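Local coordinates for uncharacterized protein (Bacteroides ovatus, PDB 4FS7) that is of unknown function but, as an extracellular protein built from BspA-type leucine-rich repeats, probably binds other proteins, at residues G284-P289 and S307-G312; V302-S307 and V323-P328; V331-K336 and S353-G358. All coordinates share one frame; numbering follows the deposited sequence.

Overall arrangement
Following the chain, residues 284-289 come first, and 307-312 return beside them to close contact 1 after one turn of the leucine-rich repeat solenoid. Contact 2 crosses this loop. Its first segment, 302-307, begins before contact 1 closes and shares Ser307 with it; 323-328 closes it one turn later. Contact 3 follows in series, with 331-336 closed by 353-358. Contacts 1 and 3 are steps of one four-stranded parallel sheet. Strands 310-311 and 333-334 are neighbours in it, joined by backbone bonds such as Ile311 to Gly335. Contact 2 sets strand 301-304 beside the weakly bonded strand 324-325, with water between them. Val308 meets Pro328, and Leu327 meets Ile334.

Contact 1: G284-P289 and S307-G312; sequences GSVIVP and SVKFIG. With EDO (1,2-ethanediol), chain C.
Ile287 and Phe310 stand on the same face of a parallel strand pair, and their side chains cross obliquely. Ile287 CG1 comes to 3.9 Å from Phe310 CD1 and meets the ring at a slant. Phe310 CG lies anti to its own carbonyl carbon (chi1 -56°), which keeps CD1 beside Ile287. On the other face Val288 and Ile311 lie side by side and point the same way. In one of the two conformers of Ile311, its CD1 touches Val288 CG2. Val308 adds CG1 to the same branch, 4.0 Å from Val288 CG2, and Tyr283 also packs on Val288 and Val308. Ser307 turns toward the first segment. Its OG gives a 2.6 Å hydrogen bond to Gly284 O, in the carbonyl plane and on a lone pair.

The strands themselves are bonded as parallel neighbours in successive repeats of the solenoid. Val286 O takes two donors: Lys309 N at 2.8 Å and, less straight, Phe310 N at 3.2 Å. Val288 N reaches Phe310 O at 2.9 Å with a nearly linear N-H...O angle of 177°. Gly312 N then bonds to Val288 O at 2.7 Å.

A 1,2-ethanediol, probably from the crystallisation liquor, accepts from Ile287 N through O1. The same O1 bonds to Ser285 OG in one of the two conformers of that serine. The diol also bonds to Ile267 N of the preceding turn. Across the pair, the backbone bonds fix the register, while one face is apolar and buried and the other, with Ile287, is more open to solvent.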
loop_
_atom_site.group_PDB
_atom_site.type_symbol
_atom_site.label_atom_id
_atom_site.label_comp_id
_atom_site.label_asym_id
_atom_site.label_seq_id
_atom_site.Cartn_x
_atom_site.Cartn_y
_atom_site.Cartn_z
ATOM N N GLY A 284 23.719 -2.694 2.681
ATOM C CA GLY A 284 24.561 -3.857 2.926
ATOM C C GLY A 284 24.151 -5.157 2.339
ATOM O O GLY A 284 24.853 -6.153 2.490
ATOM N N SER A 285 22.997 -5.236 1.668
ATOM C CA SER A 285 22.608 -6.510 1.097
ATOM C C SER A 285 23.532 -6.868 -0.063
ATOM O O SER A 285 24.071 -5.996 -0.755
ATOM C CB SER A 285 21.153 -6.537 0.640
ATOM O OG SER A 285 20.767 -7.877 0.351
ATOM N N VAL A 286 23.731 -8.162 -0.278
ATOM C CA VAL A 286 24.759 -8.655 -1.188
ATOM C C VAL A 286 24.618 -8.128 -2.637
ATOM O O VAL A 286 25.594 -7.877 -3.336
ATOM C CB VAL A 286 24.895 -10.192 -1.134
ATOM C CG1 VAL A 286 23.649 -10.907 -1.578
ATOM C CG2 VAL A 286 26.053 -10.651 -1.954
ATOM N N ILE A 287 23.379 -8.013 -3.089
ATOM C CA ILE A 287 23.051 -7.490 -4.408
ATOM C C ILE A 287 22.296 -6.174 -4.216
ATOM O O ILE A 287 21.367 -6.115 -3.393
ATOM C CB ILE A 287 22.166 -8.483 -5.186
ATOM C CG1 ILE A 287 22.896 -9.777 -5.498
ATOM C CG2 ILE A 287 21.615 -7.839 -6.493
ATOM C CD1 ILE A 287 21.980 -10.962 -5.749
ATOM N N VAL A 288 22.656 -5.152 -4.989
ATOM C CA VAL A 288 21.832 -3.968 -5.205
ATOM C C VAL A 288 20.979 -4.288 -6.447
ATOM O O VAL A 288 21.516 -4.340 -7.539
ATOM C CB VAL A 288 22.633 -2.672 -5.486
ATOM C CG1 VAL A 288 21.664 -1.454 -5.716
ATOM C CG2 VAL A 288 23.626 -2.379 -4.361
ATOM N N PRO A 289 19.690 -4.620 -6.281
ATOM C CA PRO A 289 18.912 -5.079 -7.455
ATOM C C PRO A 289 18.754 -4.032 -8.540
ATOM O O PRO A 289 19.021 -2.839 -8.343
ATOM C CB PRO A 289 17.522 -5.391 -6.841
ATOM C CG PRO A 289 17.747 -5.601 -5.431
ATOM C CD PRO A 289 18.904 -4.735 -5.042
ATOM N N SER A 307 29.785 -6.127 2.520
ATOM C CA SER A 307 28.946 -7.250 2.130
ATOM C C SER A 307 28.339 -7.090 0.721
ATOM O O SER A 307 27.811 -8.051 0.198
ATOM C CB SER A 307 27.826 -7.443 3.164
ATOM O OG SER A 307 27.212 -6.209 3.505
ATOM N N VAL A 308 28.370 -5.901 0.117
ATOM C CA VAL A 308 27.805 -5.656 -1.222
ATOM C C VAL A 308 28.765 -6.152 -2.296
ATOM O O VAL A 308 29.917 -5.718 -2.377
ATOM C CB VAL A 308 27.469 -4.178 -1.435
ATOM C CG1 VAL A 308 26.899 -3.996 -2.840
ATOM C CG2 VAL A 308 26.526 -3.677 -0.338
ATOM N N LYS A 309 28.273 -7.008 -3.167
ATOM C CA LYS A 309 29.088 -7.590 -4.218
ATOM C C LYS A 309 28.625 -7.412 -5.645
ATOM O O LYS A 309 29.384 -7.625 -6.578
ATOM C CB LYS A 309 29.290 -9.077 -3.935
ATOM C CG LYS A 309 30.076 -9.293 -2.593
ATOM C CD LYS A 309 30.443 -10.713 -2.258
ATOM C CE LYS A 309 30.986 -10.759 -0.796
ATOM N NZ LYS A 309 31.509 -12.098 -0.428
ATOM N N PHE A 310 27.381 -6.997 -5.836
ATOM C CA PHE A 310 26.819 -6.802 -7.188
ATOM C C PHE A 310 26.018 -5.532 -7.251
ATOM O O PHE A 310 25.164 -5.286 -6.388
ATOM C CB PHE A 310 25.930 -7.970 -7.588
ATOM C CG PHE A 310 26.638 -9.288 -7.524
ATOM C CD1 PHE A 310 26.709 -10.029 -6.339
ATOM C CD2 PHE A 310 27.308 -9.769 -8.628
ATOM C CE1 PHE A 310 27.413 -11.239 -6.278
ATOM C CE2 PHE A 310 27.984 -10.975 -8.589
ATOM C CZ PHE A 310 28.048 -11.705 -7.401
ATOM N N ILE A 311 26.247 -4.723 -8.277
ATOM C CA ILE A 311 25.466 -3.516 -8.530
ATOM C C ILE A 311 24.605 -3.781 -9.773
ATOM O O ILE A 311 25.121 -3.963 -10.872
ATOM C CB ILE A 311 26.334 -2.255 -8.805
ATOM C CG1 ILE A 311 27.473 -2.099 -7.776
ATOM C CG2 ILE A 311 25.410 -1.007 -8.890
ATOM C CD1 ILE A 311 26.962 -1.889 -6.352
ATOM N N GLY A 312 23.288 -3.875 -9.582
ATOM C CA GLY A 312 22.399 -4.250 -10.606
ATOM C C GLY A 312 22.235 -3.278 -11.736
ATOM O O GLY A 312 22.544 -2.102 -11.621
HETATM C C1 EDO C . 19.281 -8.454 -2.436
HETATM O O1 EDO C . 20.588 -9.031 -2.035
HETATM C C2 EDO C . 18.542 -9.224 -3.563
HETATM O O2 EDO C . 17.611 -10.188 -3.007
#

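Contact 2: V302-S307 and V323-P328; sequences VKLLDS and VSIDLP
Pro328 packs its ring against Leu304 and the turn after it. Pro328 CD lies 3.7 Å from Leu304 CB, and Pro328 CG lies 3.4 Å from Leu305 O. Asp306 runs past the ring in the opposite direction, with OD1 near Pro328 CB. An alanine in place of Pro328 would lack CG and CD and would probably open a gap beside Leu304 CB and the Leu305 carbonyl. Leu304 CD1 also meets Leu327 CD2 at 4.0 Å, the side chains lying alongside. At the other end Ile325 CD1 reaches Val302 CG1 at 3.8 Å. Ile325 CG1 is anti to the backbone N (chi1 -167°), which places CD1 against Val302 CG1.

Val302 and Ile325, and Leu304 and Leu327, sit 23 residues apart, as expected for equivalent positions of successive BspA-type repeats. The two segments run nearly parallel but stand too far apart for direct backbone bonding, and waters fill the step. One water joins Val302 N to Ser324 O. Another donates to Val302 O and accepts from Asp326 N. A third accepts from Leu304 N and lies close to Asp326 O. A fourth links Lys303 NZ to Asp326 OD2. Further out, Leu327 N bonds to Asn349 OD1.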
loop_
_atom_site.group_PDB
_atom_site.type_symbol
_atom_site.label_atom_id
_atom_site.label_comp_id
_atom_site.label_asym_id
_atom_site.label_seq_id
_atom_site.Cartn_x
_atom_site.Cartn_y
_atom_site.Cartn_z
ATOM N N VAL A 302 26.325 7.718 -0.562
ATOM C CA VAL A 302 26.028 6.298 -0.658
ATOM C C VAL A 302 27.114 5.489 0.006
ATOM O O VAL A 302 28.280 5.508 -0.441
ATOM C CB VAL A 302 25.863 5.830 -2.125
ATOM C CG1 VAL A 302 25.591 4.328 -2.162
ATOM C CG2 VAL A 302 24.793 6.618 -2.852
ATOM N N LYS A 303 26.764 4.849 1.116
ATOM C CA LYS A 303 27.637 3.915 1.800
ATOM C C LYS A 303 27.246 2.496 1.487
ATOM O O LYS A 303 26.199 2.027 1.934
ATOM C CB LYS A 303 27.650 4.179 3.307
ATOM C CG LYS A 303 28.460 3.119 4.084
ATOM C CD LYS A 303 29.919 3.175 3.799
ATOM C CE LYS A 303 30.660 1.982 4.462
ATOM N NZ LYS A 303 32.163 2.068 4.254
ATOM N N LEU A 304 28.055 1.827 0.681
ATOM C CA LEU A 304 27.928 0.400 0.391
ATOM C C LEU A 304 28.819 -0.377 1.338
ATOM O O LEU A 304 30.025 -0.172 1.351
ATOM C CB LEU A 304 28.286 0.071 -1.067
ATOM C CG LEU A 304 27.461 0.801 -2.115
ATOM C CD1 LEU A 304 27.982 0.383 -3.527
ATOM C CD2 LEU A 304 25.936 0.570 -1.951
ATOM N N LEU A 305 28.234 -1.243 2.152
ATOM C CA LEU A 305 29.002 -2.052 3.080
ATOM C C LEU A 305 29.815 -3.130 2.352
ATOM O O LEU A 305 29.559 -3.404 1.187
ATOM C CB LEU A 305 28.085 -2.661 4.134
ATOM C CG LEU A 305 27.316 -1.609 4.988
ATOM C CD1 LEU A 305 26.366 -2.336 5.948
ATOM C CD2 LEU A 305 28.183 -0.611 5.698
ATOM N N ASP A 306 30.826 -3.690 3.030
ATOM C CA ASP A 306 31.715 -4.679 2.458
ATOM C C ASP A 306 30.990 -5.918 2.005
ATOM O O ASP A 306 31.535 -6.724 1.253
ATOM C CB ASP A 306 32.805 -5.063 3.458
ATOM C CG ASP A 306 33.799 -3.972 3.749
ATOM O OD1 ASP A 306 33.835 -2.919 3.050
ATOM O OD2 ASP A 306 34.585 -4.216 4.711
ATOM N N SER A 307 29.785 -6.127 2.520
ATOM C CA SER A 307 28.946 -7.250 2.130
ATOM C C SER A 307 28.339 -7.090 0.721
ATOM O O SER A 307 27.811 -8.051 0.198
ATOM C CB SER A 307 27.826 -7.443 3.164
ATOM O OG SER A 307 27.212 -6.209 3.505
ATOM N N VAL A 323 28.341 12.580 -6.640
ATOM C CA VAL A 323 29.682 13.005 -7.053
ATOM C C VAL A 323 30.698 11.914 -6.805
ATOM O O VAL A 323 31.640 11.708 -7.602
ATOM C CB VAL A 323 30.074 14.292 -6.276
ATOM C CG1 VAL A 323 31.600 14.560 -6.450
ATOM C CG2 VAL A 323 29.284 15.426 -6.800
ATOM N N SER A 324 30.565 11.215 -5.691
ATOM C CA SER A 324 31.525 10.174 -5.259
ATOM C C SER A 324 30.794 8.916 -4.857
ATOM O O SER A 324 29.749 8.991 -4.181
ATOM C CB SER A 324 32.343 10.645 -4.049
ATOM O OG SER A 324 32.957 11.899 -4.311
ATOM N N ILE A 325 31.385 7.777 -5.170
ATOM C CA ILE A 325 30.966 6.529 -4.580
ATOM C C ILE A 325 32.172 5.591 -4.430
ATOM O O ILE A 325 33.007 5.448 -5.346
ATOM C CB ILE A 325 29.793 5.887 -5.315
ATOM C CG1 ILE A 325 29.160 4.736 -4.505
ATOM C CG2 ILE A 325 30.255 5.427 -6.735
ATOM C CD1 ILE A 325 27.883 4.151 -5.148
ATOM N N ASP A 326 32.290 5.065 -3.221
ATOM C CA ASP A 326 33.335 4.104 -2.866
ATOM C C ASP A 326 32.753 2.731 -3.033
ATOM O O ASP A 326 31.865 2.319 -2.286
ATOM C CB ASP A 326 33.814 4.401 -1.444
ATOM C CG ASP A 326 34.909 3.464 -0.947
ATOM O OD1 ASP A 326 35.638 2.900 -1.763
ATOM O OD2 ASP A 326 35.042 3.342 0.294
ATOM N N LEU A 327 33.213 2.020 -4.043
ATOM C CA LEU A 327 32.793 0.632 -4.283
ATOM C C LEU A 327 33.607 -0.240 -3.350
ATOM O O LEU A 327 34.840 -0.123 -3.311
ATOM C CB LEU A 327 33.021 0.224 -5.727
ATOM C CG LEU A 327 32.171 0.978 -6.764
ATOM C CD1 LEU A 327 32.380 0.311 -8.136
ATOM C CD2 LEU A 327 30.706 1.063 -6.370
ATOM N N PRO A 328 32.949 -1.112 -2.595
ATOM C CA PRO A 328 33.693 -1.862 -1.599
ATOM C C PRO A 328 34.524 -2.972 -2.208
ATOM O O PRO A 328 34.380 -3.364 -3.391
ATOM C CB PRO A 328 32.597 -2.398 -0.664
ATOM C CG PRO A 328 31.394 -2.466 -1.520
ATOM C CD PRO A 328 31.497 -1.262 -2.424
HETATM O O HOH W 1 28.885 8.720 -1.622
HETATM O O HOH W 2 30.866 6.421 -0.966
HETATM O O HOH W 3 30.272 3.312 -0.474
HETATM O O HOH W 4 32.666 3.281 1.784
HETATM O O HOH W 5 32.243 1.138 0.342
#

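Contact 3: V331-K336 and S353-G358; sequences VEEIGK and SLRKIG
Ile334 and Leu354 meet at about a right angle, Ile334 CG1 lying 3.9 Å from Leu354 CD1. Leu354 has CG anti to its backbone N (chi1 -169°), and with chi2 near 65° both methyls come near Ile334 CD1. Val331 CG1 touches Leu354 CD1 more loosely, and Ile357 stands beside Ile334 on the same buried face.

Round this centre the two segments form parallel strands of adjoining turns of the leucine-rich repeat solenoid. Glu332 O takes Arg355 N at 2.8 Å and Lys356 N weakly. Ile334 N bonds to Lys356 O at 3.0 Å, and Gly358 N to Ile334 O at 2.8 Å.

The polar edge is a salt-bridge network. Arg355 NH2 bonds to Glu332 OE1 at 2.8 Å, in the guanidinium plane and on the anti lone pair. In one of the two conformers of Glu333, its OE2 takes Arg355 NH2 at 2.8 Å, on its anti lone pair but tilted 24° out of the plane. The Glu332 carboxylate stands steeply to the guanidinium. With Glu333 in this conformer, two carboxylates on one nitrogen would probably steady the positive charge of Arg355 and hold its group from turning. Phe310 of strand 310-311 also touches all three side chains.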
loop_
_atom_site.group_PDB
_atom_site.type_symbol
_atom_site.label_atom_id
_atom_site.label_comp_id
_atom_site.label_asym_id
_atom_site.label_seq_id
_atom_site.Cartn_x
_atom_site.Cartn_y
_atom_site.Cartn_z
ATOM N N VAL A 331 33.380 -6.081 -4.596
ATOM C CA VAL A 331 32.418 -5.932 -5.716
ATOM C C VAL A 331 32.899 -6.696 -6.948
ATOM O O VAL A 331 34.045 -6.539 -7.377
ATOM C CB VAL A 331 32.127 -4.472 -5.994
ATOM C CG1 VAL A 331 31.210 -4.347 -7.271
ATOM C CG2 VAL A 331 31.392 -3.792 -4.858
ATOM N N GLU A 332 32.007 -7.509 -7.496
ATOM C CA GLU A 332 32.322 -8.362 -8.642
ATOM C C GLU A 332 31.782 -7.857 -9.976
ATOM O O GLU A 332 32.391 -8.121 -11.010
ATOM C CB GLU A 332 31.774 -9.771 -8.425
ATOM C CG GLU A 332 32.397 -10.476 -7.195
ATOM C CD GLU A 332 32.001 -11.928 -7.037
ATOM O OE1 GLU A 332 31.532 -12.585 -8.003
ATOM O OE2 GLU A 332 32.217 -12.423 -5.908
ATOM N N GLU A 333 30.625 -7.228 -9.980
ATOM C CA GLU A 333 29.940 -6.835 -11.218
ATOM C C GLU A 333 29.258 -5.500 -11.042
ATOM O O GLU A 333 28.633 -5.260 -9.989
ATOM C CB GLU A 333 28.866 -7.867 -11.623
ATOM C CG GLU A 333 29.391 -9.310 -11.705
ATOM C CD GLU A 333 28.356 -10.359 -12.116
ATOM O OE1 GLU A 333 27.273 -10.012 -12.638
ATOM O OE2 GLU A 333 28.634 -11.563 -11.914
ATOM N N ILE A 334 29.348 -4.684 -12.088
ATOM C CA ILE A 334 28.572 -3.474 -12.255
ATOM C C ILE A 334 27.689 -3.690 -13.477
ATOM O O ILE A 334 28.202 -4.039 -14.530
ATOM C CB ILE A 334 29.518 -2.195 -12.515
ATOM C CG1 ILE A 334 30.380 -1.912 -11.268
ATOM C CG2 ILE A 334 28.715 -0.973 -12.917
ATOM C CD1 ILE A 334 31.555 -0.908 -11.503
ATOM N N GLY A 335 26.380 -3.538 -13.333
ATOM C CA GLY A 335 25.453 -3.847 -14.391
ATOM C C GLY A 335 25.334 -2.866 -15.522
ATOM O O GLY A 335 25.949 -1.803 -15.565
ATOM N N LYS A 336 24.578 -3.291 -16.533
ATOM C CA LYS A 336 24.256 -2.438 -17.675
ATOM C C LYS A 336 23.646 -1.129 -17.187
ATOM O O LYS A 336 22.740 -1.147 -16.341
ATOM C CB LYS A 336 23.270 -3.194 -18.582
ATOM C CG LYS A 336 22.726 -2.383 -19.732
ATOM C CD LYS A 336 21.870 -3.212 -20.696
ATOM C CE LYS A 336 21.414 -2.402 -21.882
ATOM N NZ LYS A 336 20.658 -3.240 -22.847
ATOM N N SER A 353 38.619 -7.004 -7.496
ATOM C CA SER A 353 37.613 -8.079 -7.543
ATOM C C SER A 353 36.648 -7.954 -8.728
ATOM O O SER A 353 35.947 -8.900 -9.058
ATOM C CB SER A 353 36.759 -8.057 -6.268
ATOM O OG SER A 353 36.317 -6.751 -5.955
ATOM N N LEU A 354 36.606 -6.774 -9.342
ATOM C CA LEU A 354 35.655 -6.517 -10.419
ATOM C C LEU A 354 35.956 -7.379 -11.612
ATOM O O LEU A 354 37.095 -7.383 -12.114
ATOM C CB LEU A 354 35.686 -5.042 -10.804
ATOM C CG LEU A 354 34.626 -4.460 -11.720
ATOM C CD1 LEU A 354 33.242 -4.528 -10.991
ATOM C CD2 LEU A 354 35.005 -2.997 -12.086
ATOM N N ARG A 355 34.934 -8.069 -12.089
ATOM C CA ARG A 355 35.035 -8.974 -13.218
ATOM C C ARG A 355 34.317 -8.482 -14.457
ATOM O O ARG A 355 34.657 -8.886 -15.562
ATOM C CB ARG A 355 34.446 -10.348 -12.839
ATOM C CG ARG A 355 35.128 -11.050 -11.684
ATOM C CD ARG A 355 34.585 -12.478 -11.543
ATOM N NE ARG A 355 33.267 -12.558 -10.883
ATOM C CZ ARG A 355 32.068 -12.579 -11.500
ATOM N NH1 ARG A 355 31.982 -12.504 -12.844
ATOM N NH2 ARG A 355 30.931 -12.672 -10.767
ATOM N N LYS A 356 33.307 -7.659 -14.284
ATOM C CA LYS A 356 32.404 -7.292 -15.400
ATOM C C LYS A 356 31.860 -5.884 -15.177
ATOM O O LYS A 356 31.458 -5.555 -14.077
ATOM C CB LYS A 356 31.218 -8.312 -15.493
ATOM C CG LYS A 356 30.392 -8.181 -16.789
ATOM C CD LYS A 356 29.140 -9.045 -16.833
ATOM C CE LYS A 356 29.401 -10.519 -16.867
ATOM N NZ LYS A 356 30.211 -10.987 -18.059
ATOM N N ILE A 357 31.801 -5.109 -16.256
ATOM C CA ILE A 357 31.100 -3.851 -16.325
ATOM C C ILE A 357 30.090 -3.971 -17.467
ATOM O O ILE A 357 30.441 -4.402 -18.554
ATOM C CB ILE A 357 32.045 -2.652 -16.593
ATOM C CG1 ILE A 357 33.037 -2.526 -15.420
ATOM C CG2 ILE A 357 31.278 -1.340 -16.826
ATOM C CD1 ILE A 357 34.171 -1.525 -15.674
ATOM N N GLY A 358 28.833 -3.639 -17.190
ATOM C CA GLY A 358 27.784 -3.798 -18.182
ATOM C C GLY A 358 27.737 -2.680 -19.203
ATOM O O GLY A 358 28.361 -1.629 -19.054
#